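Local atomic coordinates of glucokinase (Streptomyces griseus, PDB entry 3VGM), a protein that probably catalyses the ATP-dependent phosphorylation of D-glucose to glucose 6-phosphate, as a zinc-binding sugar kinase of the ROK family. Residues 12-17 / 29-34. Residues are numbered along the deposited sequence; the frame is centred on the assembly and turned at random.
Sequences TKIAAG and FKVATP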
ATOM      1  N   THR A  12      18.901 -26.688   8.249  1.00 37.52           N
ATOM      2  CA  THR A  12      20.293 -27.086   8.574  1.00 38.05           C
ATOM      3  C   THR A  12      20.391 -28.481   9.220  1.00 37.03           C
ATOM      4  O   THR A  12      21.295 -29.285   8.904  1.00 36.69           O
ATOM      5  CB  THR A  12      20.920 -26.042   9.527  1.00 38.33           C
ATOM      6  OG1 THR A  12      21.093 -24.813   8.808  1.00 42.20           O
ATOM      7  CG2 THR A  12      22.271 -26.504  10.053  1.00 41.33           C
ATOM      8  N   LYS A  13      19.432 -28.770  10.098  1.00 35.13           N
ATOM      9  CA  LYS A  13      19.387 -30.055  10.777  1.00 33.66           C
ATOM     10  C   LYS A  13      18.003 -30.709  10.723  1.00 31.43           C
ATOM     11  O   LYS A  13      16.980 -30.024  10.616  1.00 30.87           O
ATOM     12  CB  LYS A  13      19.861 -29.893  12.224  1.00 34.71           C
ATOM     13  CG  LYS A  13      19.072 -28.901  13.034  1.00 37.35           C
ATOM     14  CD  LYS A  13      19.423 -28.967  14.528  1.00 43.17           C
ATOM     15  CE  LYS A  13      18.181 -28.614  15.361  1.00 45.19           C
ATOM     16  NZ  LYS A  13      18.415 -28.497  16.846  1.00 49.24           N
ATOM     17  N   ILE A  14      18.005 -32.038  10.746  1.00 29.14           N
ATOM     18  CA  ILE A  14      16.820 -32.864  10.897  1.00 27.10           C
ATOM     19  C   ILE A  14      16.943 -33.517  12.273  1.00 26.16           C
ATOM     20  O   ILE A  14      17.960 -34.180  12.578  1.00 25.97           O
ATOM     21  CB  ILE A  14      16.744 -33.936   9.783  1.00 27.94           C
ATOM     22  CG1 ILE A  14      16.586 -33.260   8.405  1.00 27.73           C
ATOM     23  CG2 ILE A  14      15.622 -34.949  10.058  1.00 27.66           C
ATOM     24  CD1 ILE A  14      16.858 -34.197   7.205  1.00 29.93           C
ATOM     25  N   ALA A  15      15.942 -33.294  13.123  1.00 23.77           N
ATOM     26  CA  ALA A  15      15.967 -33.860  14.481  1.00 22.06           C
ATOM     27  C   ALA A  15      14.809 -34.834  14.638  1.00 22.21           C
ATOM     28  O   ALA A  15      13.682 -34.542  14.201  1.00 22.01           O
ATOM     29  CB  ALA A  15      15.855 -32.752  15.511  1.00 21.64           C
ATOM     30  N   ALA A  16      15.076 -35.991  15.251  1.00 20.83           N
ATOM     31  CA  ALA A  16      14.009 -36.920  15.579  1.00 20.38           C
ATOM     32  C   ALA A  16      14.077 -37.165  17.088  1.00 19.92           C
ATOM     33  O   ALA A  16      15.166 -37.160  17.663  1.00 20.19           O
ATOM     34  CB  ALA A  16      14.166 -38.239  14.822  1.00 20.93           C
ATOM     35  N   GLY A  17      12.926 -37.326  17.716  1.00 19.08           N
ATOM     36  CA  GLY A  17      12.871 -37.544  19.152  1.00 18.66           C
ATOM     37  C   GLY A  17      11.756 -38.513  19.507  1.00 18.82           C
ATOM     38  O   GLY A  17      10.686 -38.491  18.901  1.00 17.63           O
ATOM     39  N   PHE A  29      17.937 -37.245  18.357  1.00 22.85           N
ATOM     40  CA  PHE A  29      19.070 -37.519  17.489  1.00 24.12           C
ATOM     41  C   PHE A  29      18.977 -36.587  16.307  1.00 25.07           C
ATOM     42  O   PHE A  29      17.918 -36.467  15.680  1.00 23.80           O
ATOM     43  CB  PHE A  29      19.073 -38.986  17.055  1.00 24.70           C
ATOM     44  CG  PHE A  29      20.267 -39.359  16.228  1.00 28.02           C
ATOM     45  CD1 PHE A  29      21.563 -39.169  16.726  1.00 30.94           C
ATOM     46  CD2 PHE A  29      20.109 -39.885  14.948  1.00 30.03           C
ATOM     47  CE1 PHE A  29      22.684 -39.492  15.947  1.00 33.86           C
ATOM     48  CE2 PHE A  29      21.219 -40.218  14.163  1.00 30.76           C
ATOM     49  CZ  PHE A  29      22.505 -40.025  14.664  1.00 35.00           C
ATOM     50  N   LYS A  30      20.082 -35.917  16.014  1.00 26.11           N
ATOM     51  CA  LYS A  30      20.095 -34.937  14.947  1.00 27.60           C
ATOM     52  C   LYS A  30      21.033 -35.390  13.830  1.00 29.12           C
ATOM     53  O   LYS A  30      22.082 -36.012  14.091  1.00 29.82           O
ATOM     54  CB  LYS A  30      20.518 -33.586  15.505  1.00 26.76           C
ATOM     55  CG  LYS A  30      19.706 -33.154  16.711  1.00 27.75           C
ATOM     56  CD  LYS A  30      20.208 -31.877  17.296  1.00 29.51           C
ATOM     57  CE  LYS A  30      19.513 -31.584  18.616  1.00 32.90           C
ATOM     58  NZ  LYS A  30      19.858 -30.196  19.026  1.00 36.23           N
ATOM     59  N   VAL A  31      20.644 -35.101  12.591  1.00 30.21           N
ATOM     60  CA  VAL A  31      21.478 -35.364  11.411  1.00 31.47           C
ATOM     61  C   VAL A  31      21.501 -34.108  10.532  1.00 32.11           C
ATOM     62  O   VAL A  31      20.563 -33.280  10.564  1.00 30.78           O
ATOM     63  CB  VAL A  31      21.014 -36.605  10.574  1.00 32.14           C
ATOM     64  CG1 VAL A  31      21.110 -37.925  11.393  1.00 33.06           C
ATOM     65  CG2 VAL A  31      19.621 -36.415  10.030  1.00 33.13           C
ATOM     66  N   ALA A  32      22.577 -33.942   9.760  1.00 32.41           N
ATOM     67  CA  ALA A  32      22.672 -32.763   8.887  1.00 33.31           C
ATOM     68  C   ALA A  32      21.635 -32.890   7.793  1.00 33.04           C
ATOM     69  O   ALA A  32      21.413 -33.984   7.259  1.00 33.48           O
ATOM     70  CB  ALA A  32      24.075 -32.654   8.275  1.00 32.99           C
ATOM     71  N   THR A  33      20.983 -31.785   7.462  1.00 33.76           N
ATOM     72  CA  THR A  33      20.102 -31.768   6.300  1.00 33.96           C
ATOM     73  C   THR A  33      20.973 -31.792   5.042  1.00 35.27           C
ATOM     74  O   THR A  33      21.777 -30.887   4.848  1.00 34.87           O
ATOM     75  CB  THR A  33      19.226 -30.514   6.259  1.00 33.79           C
ATOM     76  OG1 THR A  33      18.500 -30.394   7.490  1.00 32.55           O
ATOM     77  CG2 THR A  33      18.258 -30.586   5.073  1.00 32.44           C
ATOM     78  N   PRO A  34      20.823 -32.839   4.213  1.00 36.87           N
ATOM     79  CA  PRO A  34      21.615 -32.964   2.984  1.00 38.77           C
ATOM     80  C   PRO A  34      21.196 -31.902   1.954  1.00 40.15           C
ATOM     81  O   PRO A  34      20.092 -31.348   2.045  1.00 38.91           O
ATOM     82  CB  PRO A  34      21.286 -34.373   2.463  1.00 39.28           C
ATOM     83  CG  PRO A  34      20.369 -35.003   3.460  1.00 38.78           C
ATOM     84  CD  PRO A  34      19.885 -33.962   4.406  1.00 36.54           C
TER
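With chi1 -64° and an extended chi2 (165°), I14 CD1 comes to lie 4.1 Å from P34 CD. V31 places its CG2 between its backbone N and carbonyl carbon, and this methyl packs on I14 CB at 3.8 Å. I14 and V31 form a hydrogen-bonded antiparallel pair and grip each other twice. I14 N gives to V31 O at 2.8 Å, and V31 N gives to I14 O at 2.8 Å. A16 and F29 form a second hydrogen-bonded pair, again joined by two N-H...O bonds. Between the two pairs, A15 faces K30 in a non-hydrogen-bonded pair, with A15 CB 4.1 Å from K30 CG. Beyond the K13-A32 pair, T33 N still bonds to T12 O at 2.9 Å. This donor stands 48° above the carbonyl plane. T33 OG1 lies 3.6 Å from I14 CG1, but its hydrogen bond goes to G10 O, in the turn after strand 3-9. The strands 13-19 and 25-32 form the beta hairpin at one edge of the mixed sheet of an actin-like ATPase fold. I14, A16 and V31 face helix 37-52, and I14 and A16 also touch strand 3-9. K13 and K30 cross obliquely at the surface, with K13 NZ 3.1 Å from K30 NZ. Two charged amino groups at this distance would repel each other, so a water or anion may screen them, or one may have a lowered pKa. The pairing rests on five backbone hydrogen bonds and an apolar face against helix 37-52, while the lysine pair probably costs some electrostatic energy.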